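Local coordinates for gram-negative insecticidal protein (Chromobacterium piscinae, PDB 6FBM), which is an insecticidal toxin of the MACPF and beta-tripod families that probably kills insect cells by forming pores in their membranes, at residues A[150-164]-A[286-300]. Sequence-based numbering, arbitrary orientation.
Sequences RDDLNNPNMPAMELF and LADKPERRVELEDAF
Within the MACPF domain, helix 290-298 packs against two successive helices, 147-154 and 160-167, and its R292 reaches into the type I turn (N155 to M158) between them. The side chain of R292 leaves with CG trans to the main-chain N (chi1 -175°), then bends at chi2, which brings its guanidinium among backbone carbonyls. R292 NE gives a straight bond to L153 O (2.7 Å, 166°), while R292 NH1 and NH2 both close end-on upon M158 O, at 3.0 and 2.9 Å from it; both acceptor oxygens lie near the guanidinium plane. NH2 adds a weak bond to D152 O. N155 O sits over one face of the group, L296 CD2 over the centre of the other. E295, from the same helix as R292, forms a salt bridge through OE1 to NH1.

Beside this, L296 is a knob in a hole lined by L153, A160, L163 and F164; its CD1 meets L163 CD2 at 3.4 Å and L153 CD1 at 3.8 Å. The F164 ring turns its edge, at CZ, to L296 O, and M161 CE reaches A299. Just ahead of helix 290-298, N154 OD1 accepts from D288 N in the plane of its amide (2.8 Å, 175°), and its ND2 donates to R150 O.

Carbonyls of a helix end and of the following turn thus find their donors on one largely buried arginine. Their partial negative charges, together with E295, probably stabilise its positive charge, and the bonds at NE and at the NH1/NH2 end should fix the rotation of the guanidinium.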
loop_
_atom_site.group_PDB
_atom_site.type_symbol
_atom_site.label_atom_id
_atom_site.label_comp_id
_atom_site.label_asym_id
_atom_site.label_seq_id
_atom_site.Cartn_x
_atom_site.Cartn_y
_atom_site.Cartn_z
ATOM N N ARG A 150 -30.112 -30.541 9.943
ATOM C CA ARG A 150 -31.227 -31.411 9.544
ATOM C C ARG A 150 -31.506 -32.501 10.584
ATOM O O ARG A 150 -32.670 -32.740 10.929
ATOM C CB ARG A 150 -31.001 -32.065 8.166
ATOM C CG ARG A 150 -32.115 -33.035 7.739
ATOM C CD ARG A 150 -31.837 -33.820 6.466
ATOM N NE ARG A 150 -31.681 -32.922 5.326
ATOM C CZ ARG A 150 -32.672 -32.239 4.728
ATOM N NH1 ARG A 150 -33.960 -32.340 5.142
ATOM N NH2 ARG A 150 -32.365 -31.429 3.704
ATOM N N ASP A 151 -30.448 -33.159 11.074
ATOM C CA ASP A 151 -30.612 -34.256 12.027
ATOM C C ASP A 151 -31.232 -33.727 13.320
ATOM O O ASP A 151 -32.277 -34.238 13.740
ATOM C CB ASP A 151 -29.301 -35.027 12.263
ATOM C CG ASP A 151 -28.886 -35.885 11.021
ATOM O OD1 ASP A 151 -29.692 -36.077 10.077
ATOM O OD2 ASP A 151 -27.735 -36.383 10.953
ATOM N N ASP A 152 -30.641 -32.671 13.885
ATOM C CA ASP A 152 -31.144 -32.084 15.135
ATOM C C ASP A 152 -32.552 -31.543 14.993
ATOM O O ASP A 152 -33.416 -31.835 15.826
ATOM C CB ASP A 152 -30.215 -30.969 15.654
ATOM C CG ASP A 152 -28.900 -31.499 16.174
ATOM O OD1 ASP A 152 -28.844 -32.697 16.474
ATOM O OD2 ASP A 152 -27.922 -30.732 16.286
ATOM N N LEU A 153 -32.774 -30.771 13.933
ATOM C CA LEU A 153 -34.076 -30.166 13.652
ATOM C C LEU A 153 -35.187 -31.208 13.613
ATOM O O LEU A 153 -36.241 -30.994 14.191
ATOM C CB LEU A 153 -34.021 -29.405 12.328
ATOM C CG LEU A 153 -35.300 -28.787 11.786
ATOM C CD1 LEU A 153 -35.804 -27.670 12.690
ATOM C CD2 LEU A 153 -35.038 -28.256 10.389
ATOM N N ASN A 154 -34.932 -32.330 12.944
ATOM C CA ASN A 154 -35.951 -33.357 12.709
ATOM C C ASN A 154 -35.981 -34.517 13.748
ATOM O O ASN A 154 -36.938 -35.287 13.767
ATOM C CB ASN A 154 -35.808 -33.904 11.280
ATOM C CG ASN A 154 -36.158 -32.872 10.213
ATOM O OD1 ASN A 154 -37.315 -32.468 10.080
ATOM N ND2 ASN A 154 -35.161 -32.453 9.438
ATOM N N ASN A 155 -34.947 -34.638 14.588
ATOM C CA ASN A 155 -34.908 -35.636 15.672
ATOM C C ASN A 155 -35.968 -35.280 16.718
ATOM O O ASN A 155 -35.878 -34.217 17.307
ATOM C CB ASN A 155 -33.512 -35.653 16.318
ATOM C CG ASN A 155 -33.387 -36.617 17.494
ATOM O OD1 ASN A 155 -34.351 -37.221 17.952
ATOM N ND2 ASN A 155 -32.173 -36.745 17.990
ATOM N N PRO A 156 -36.964 -36.169 16.965
ATOM C CA PRO A 156 -37.997 -35.817 17.960
ATOM C C PRO A 156 -37.507 -35.827 19.425
ATOM O O PRO A 156 -38.153 -35.236 20.295
ATOM C CB PRO A 156 -39.093 -36.881 17.738
ATOM C CG PRO A 156 -38.732 -37.591 16.473
ATOM C CD PRO A 156 -37.243 -37.483 16.356
ATOM N N ASN A 157 -36.373 -36.470 19.669
ATOM C CA ASN A 157 -35.763 -36.497 20.993
ATOM C C ASN A 157 -34.822 -35.334 21.264
ATOM O O ASN A 157 -34.275 -35.249 22.345
ATOM C CB ASN A 157 -35.025 -37.837 21.190
ATOM C CG ASN A 157 -35.959 -39.034 21.125
ATOM O OD1 ASN A 157 -37.104 -38.963 21.578
ATOM N ND2 ASN A 157 -35.474 -40.138 20.558
ATOM N N MET A 158 -34.611 -34.464 20.281
ATOM C CA MET A 158 -33.850 -33.228 20.484
ATOM C C MET A 158 -34.819 -32.161 20.964
ATOM O O MET A 158 -35.653 -31.700 20.184
ATOM C CB MET A 158 -33.186 -32.772 19.186
ATOM C CG MET A 158 -32.506 -31.410 19.254
ATOM S SD MET A 158 -30.816 -31.460 19.850
ATOM C CE MET A 158 -31.015 -31.765 21.598
ATOM N N PRO A 159 -34.709 -31.749 22.249
ATOM C CA PRO A 159 -35.724 -30.792 22.711
ATOM C C PRO A 159 -35.565 -29.386 22.113
ATOM O O PRO A 159 -34.445 -28.963 21.779
ATOM C CB PRO A 159 -35.533 -30.767 24.237
ATOM C CG PRO A 159 -34.687 -31.939 24.598
ATOM C CD PRO A 159 -33.872 -32.239 23.370
ATOM N N ALA A 160 -36.690 -28.683 21.986
ATOM C CA ALA A 160 -36.735 -27.319 21.454
ATOM C C ALA A 160 -35.673 -26.365 22.021
ATOM O O ALA A 160 -35.035 -25.625 21.270
ATOM C CB ALA A 160 -38.107 -26.741 21.675
ATOM N N MET A 161 -35.490 -26.389 23.343
ATOM C CA MET A 161 -34.528 -25.488 23.987
ATOM C C MET A 161 -33.092 -25.665 23.480
ATOM O O MET A 161 -32.376 -24.689 23.269
ATOM C CB MET A 161 -34.557 -25.638 25.526
ATOM C CG MET A 161 -35.732 -24.985 26.248
ATOM S SD MET A 161 -36.224 -23.311 25.741
ATOM C CE MET A 161 -37.524 -23.788 24.567
ATOM N N GLU A 162 -32.676 -26.912 23.300
ATOM C CA GLU A 162 -31.333 -27.185 22.806
ATOM C C GLU A 162 -31.215 -26.765 21.367
ATOM O O GLU A 162 -30.238 -26.117 20.991
ATOM C CB GLU A 162 -30.982 -28.669 22.907
ATOM C CG GLU A 162 -29.985 -29.006 24.005
ATOM C CD GLU A 162 -28.840 -29.826 23.456
ATOM O OE1 GLU A 162 -28.635 -30.973 23.908
ATOM O OE2 GLU A 162 -28.165 -29.351 22.490
ATOM N N LEU A 163 -32.207 -27.161 20.578
ATOM C CA LEU A 163 -32.252 -26.806 19.177
ATOM C C LEU A 163 -32.103 -25.304 19.054
ATOM O O LEU A 163 -31.254 -24.836 18.302
ATOM C CB LEU A 163 -33.554 -27.271 18.524
ATOM C CG LEU A 163 -33.627 -27.133 17.004
ATOM C CD1 LEU A 163 -32.675 -28.098 16.330
ATOM C CD2 LEU A 163 -35.035 -27.411 16.543
ATOM N N PHE A 164 -32.897 -24.567 19.829
ATOM C CA PHE A 164 -32.854 -23.109 19.802
ATOM C C PHE A 164 -31.535 -22.517 20.305
ATOM O O PHE A 164 -31.081 -21.515 19.750
ATOM C CB PHE A 164 -34.041 -22.486 20.561
ATOM C CG PHE A 164 -35.398 -22.740 19.940
ATOM C CD1 PHE A 164 -35.550 -23.101 18.599
ATOM C CD2 PHE A 164 -36.542 -22.581 20.712
ATOM C CE1 PHE A 164 -36.812 -23.326 18.059
ATOM C CE2 PHE A 164 -37.796 -22.789 20.168
ATOM C CZ PHE A 164 -37.933 -23.163 18.844
ATOM N N LEU A 286 -38.907 -25.174 8.832
ATOM C CA LEU A 286 -38.003 -26.058 8.093
ATOM C C LEU A 286 -38.107 -27.538 8.441
ATOM O O LEU A 286 -37.533 -28.390 7.745
ATOM C CB LEU A 286 -36.558 -25.609 8.324
ATOM C CG LEU A 286 -36.235 -24.173 7.916
ATOM C CD1 LEU A 286 -34.876 -23.774 8.489
ATOM C CD2 LEU A 286 -36.266 -24.063 6.401
ATOM N N ALA A 287 -38.783 -27.858 9.543
ATOM C CA ALA A 287 -38.898 -29.246 9.981
ATOM C C ALA A 287 -39.778 -30.032 9.002
ATOM O O ALA A 287 -40.738 -29.477 8.451
ATOM C CB ALA A 287 -39.473 -29.299 11.385
ATOM N N ASP A 288 -39.428 -31.300 8.762
ATOM C CA ASP A 288 -40.174 -32.169 7.819
ATOM C C ASP A 288 -41.622 -32.413 8.254
ATOM O O ASP A 288 -42.542 -32.215 7.459
ATOM C CB ASP A 288 -39.473 -33.526 7.627
ATOM C CG ASP A 288 -38.186 -33.432 6.835
ATOM O OD1 ASP A 288 -38.029 -32.539 5.985
ATOM O OD2 ASP A 288 -37.320 -34.287 7.043
ATOM N N LYS A 289 -41.810 -32.799 9.515
ATOM C CA LYS A 289 -43.128 -33.211 10.011
ATOM C C LYS A 289 -43.898 -32.040 10.639
ATOM O O LYS A 289 -43.343 -31.321 11.447
ATOM C CB LYS A 289 -42.968 -34.339 11.034
ATOM C CG LYS A 289 -42.109 -35.494 10.564
ATOM C CD LYS A 289 -42.360 -36.800 11.304
ATOM C CE LYS A 289 -41.163 -37.720 11.043
ATOM N NZ LYS A 289 -41.432 -39.190 11.083
ATOM N N PRO A 290 -45.182 -31.858 10.285
ATOM C CA PRO A 290 -46.010 -30.839 10.966
ATOM C C PRO A 290 -46.049 -30.915 12.509
ATOM O O PRO A 290 -46.210 -29.883 13.157
ATOM C CB PRO A 290 -47.418 -31.094 10.393
ATOM C CG PRO A 290 -47.171 -31.682 9.040
ATOM C CD PRO A 290 -45.894 -32.469 9.141
ATOM N N GLU A 291 -45.900 -32.112 13.075
ATOM C CA GLU A 291 -45.916 -32.320 14.533
ATOM C C GLU A 291 -44.683 -31.683 15.160
ATOM O O GLU A 291 -44.736 -31.153 16.265
ATOM C CB GLU A 291 -45.917 -33.820 14.909
ATOM C CG GLU A 291 -46.960 -34.683 14.206
ATOM C CD GLU A 291 -46.449 -35.276 12.898
ATOM O OE1 GLU A 291 -45.459 -36.046 12.918
ATOM O OE2 GLU A 291 -47.018 -34.942 11.839
ATOM N N ARG A 292 -43.566 -31.786 14.447
ATOM C CA ARG A 292 -42.288 -31.219 14.867
ATOM C C ARG A 292 -42.282 -29.683 14.731
ATOM O O ARG A 292 -41.796 -28.981 15.624
ATOM C CB ARG A 292 -41.163 -31.878 14.057
ATOM C CG ARG A 292 -39.741 -31.504 14.439
ATOM C CD ARG A 292 -39.427 -31.634 15.914
ATOM N NE ARG A 292 -37.996 -31.468 16.134
ATOM C CZ ARG A 292 -37.396 -31.415 17.324
ATOM N NH1 ARG A 292 -38.095 -31.504 18.468
ATOM N NH2 ARG A 292 -36.066 -31.261 17.366
ATOM N N ARG A 293 -42.849 -29.170 13.635
ATOM C CA ARG A 293 -43.022 -27.724 13.431
ATOM C C ARG A 293 -43.785 -27.123 14.575
ATOM O O ARG A 293 -43.472 -26.039 15.052
ATOM C CB ARG A 293 -43.814 -27.413 12.154
ATOM C CG ARG A 293 -43.118 -27.770 10.850
ATOM C CD ARG A 293 -44.030 -27.575 9.655
ATOM N NE ARG A 293 -43.569 -28.383 8.532
ATOM C CZ ARG A 293 -44.253 -28.599 7.404
ATOM N NH1 ARG A 293 -45.413 -27.983 7.166
ATOM N NH2 ARG A 293 -43.724 -29.379 6.466
ATOM N N VAL A 294 -44.814 -27.837 14.996
ATOM C CA VAL A 294 -45.714 -27.353 16.005
ATOM C C VAL A 294 -45.044 -27.428 17.359
ATOM O O VAL A 294 -45.139 -26.462 18.108
ATOM C CB VAL A 294 -47.088 -28.092 15.946
ATOM C CG1 VAL A 294 -47.941 -27.818 17.179
ATOM C CG2 VAL A 294 -47.848 -27.663 14.691
ATOM N N GLU A 295 -44.370 -28.533 17.694
ATOM C CA GLU A 295 -43.796 -28.634 19.041
ATOM C C GLU A 295 -42.675 -27.631 19.240
ATOM O O GLU A 295 -42.544 -27.063 20.332
ATOM C CB GLU A 295 -43.383 -30.052 19.462
ATOM C CG GLU A 295 -42.279 -30.705 18.676
ATOM C CD GLU A 295 -41.478 -31.743 19.454
ATOM O OE1 GLU A 295 -40.951 -32.697 18.859
ATOM O OE2 GLU A 295 -41.297 -31.600 20.668
ATOM N N LEU A 296 -41.902 -27.388 18.183
ATOM C CA LEU A 296 -40.858 -26.356 18.229
ATOM C C LEU A 296 -41.471 -24.974 18.394
ATOM O O LEU A 296 -41.049 -24.208 19.255
ATOM C CB LEU A 296 -39.944 -26.425 17.007
ATOM C CG LEU A 296 -39.075 -27.683 16.895
ATOM C CD1 LEU A 296 -38.283 -27.655 15.594
ATOM C CD2 LEU A 296 -38.144 -27.847 18.089
ATOM N N GLU A 297 -42.508 -24.676 17.620
ATOM C CA GLU A 297 -43.198 -23.388 17.752
ATOM C C GLU A 297 -43.838 -23.159 19.124
ATOM O O GLU A 297 -43.824 -22.029 19.626
ATOM C CB GLU A 297 -44.234 -23.203 16.641
ATOM C CG GLU A 297 -44.976 -21.874 16.742
ATOM C CD GLU A 297 -45.536 -21.396 15.411
ATOM O OE1 GLU A 297 -45.804 -22.240 14.515
ATOM O OE2 GLU A 297 -45.693 -20.161 15.267
ATOM N N ASP A 298 -44.392 -24.216 19.720
ATOM C CA ASP A 298 -44.999 -24.134 21.065
ATOM C C ASP A 298 -43.981 -23.813 22.142
ATOM O O ASP A 298 -44.321 -23.213 23.170
ATOM C CB ASP A 298 -45.678 -25.451 21.458
ATOM C CG ASP A 298 -46.960 -25.709 20.694
ATOM O OD1 ASP A 298 -47.536 -24.753 20.161
ATOM O OD2 ASP A 298 -47.412 -26.868 20.645
ATOM N N ALA A 299 -42.736 -24.220 21.914
ATOM C CA ALA A 299 -41.684 -23.984 22.874
ATOM C C ALA A 299 -41.114 -22.554 22.819
ATOM O O ALA A 299 -40.329 -22.151 23.706
ATOM C CB ALA A 299 -40.590 -25.005 22.676
ATOM N N PHE A 300 -41.502 -21.770 21.806
ATOM C CA PHE A 300 -40.927 -20.432 21.664
ATOM C C PHE A 300 -41.251 -19.503 22.842
ATOM O O PHE A 300 -40.361 -18.811 23.311
ATOM C CB PHE A 300 -41.297 -19.807 20.326
ATOM C CG PHE A 300 -40.538 -18.550 20.008
ATOM C CD1 PHE A 300 -39.151 -18.556 19.941
ATOM C CD2 PHE A 300 -41.217 -17.363 19.740
ATOM C CE1 PHE A 300 -38.455 -17.397 19.634
ATOM C CE2 PHE A 300 -40.527 -16.217 19.422
ATOM C CZ PHE A 300 -39.143 -16.222 19.378
#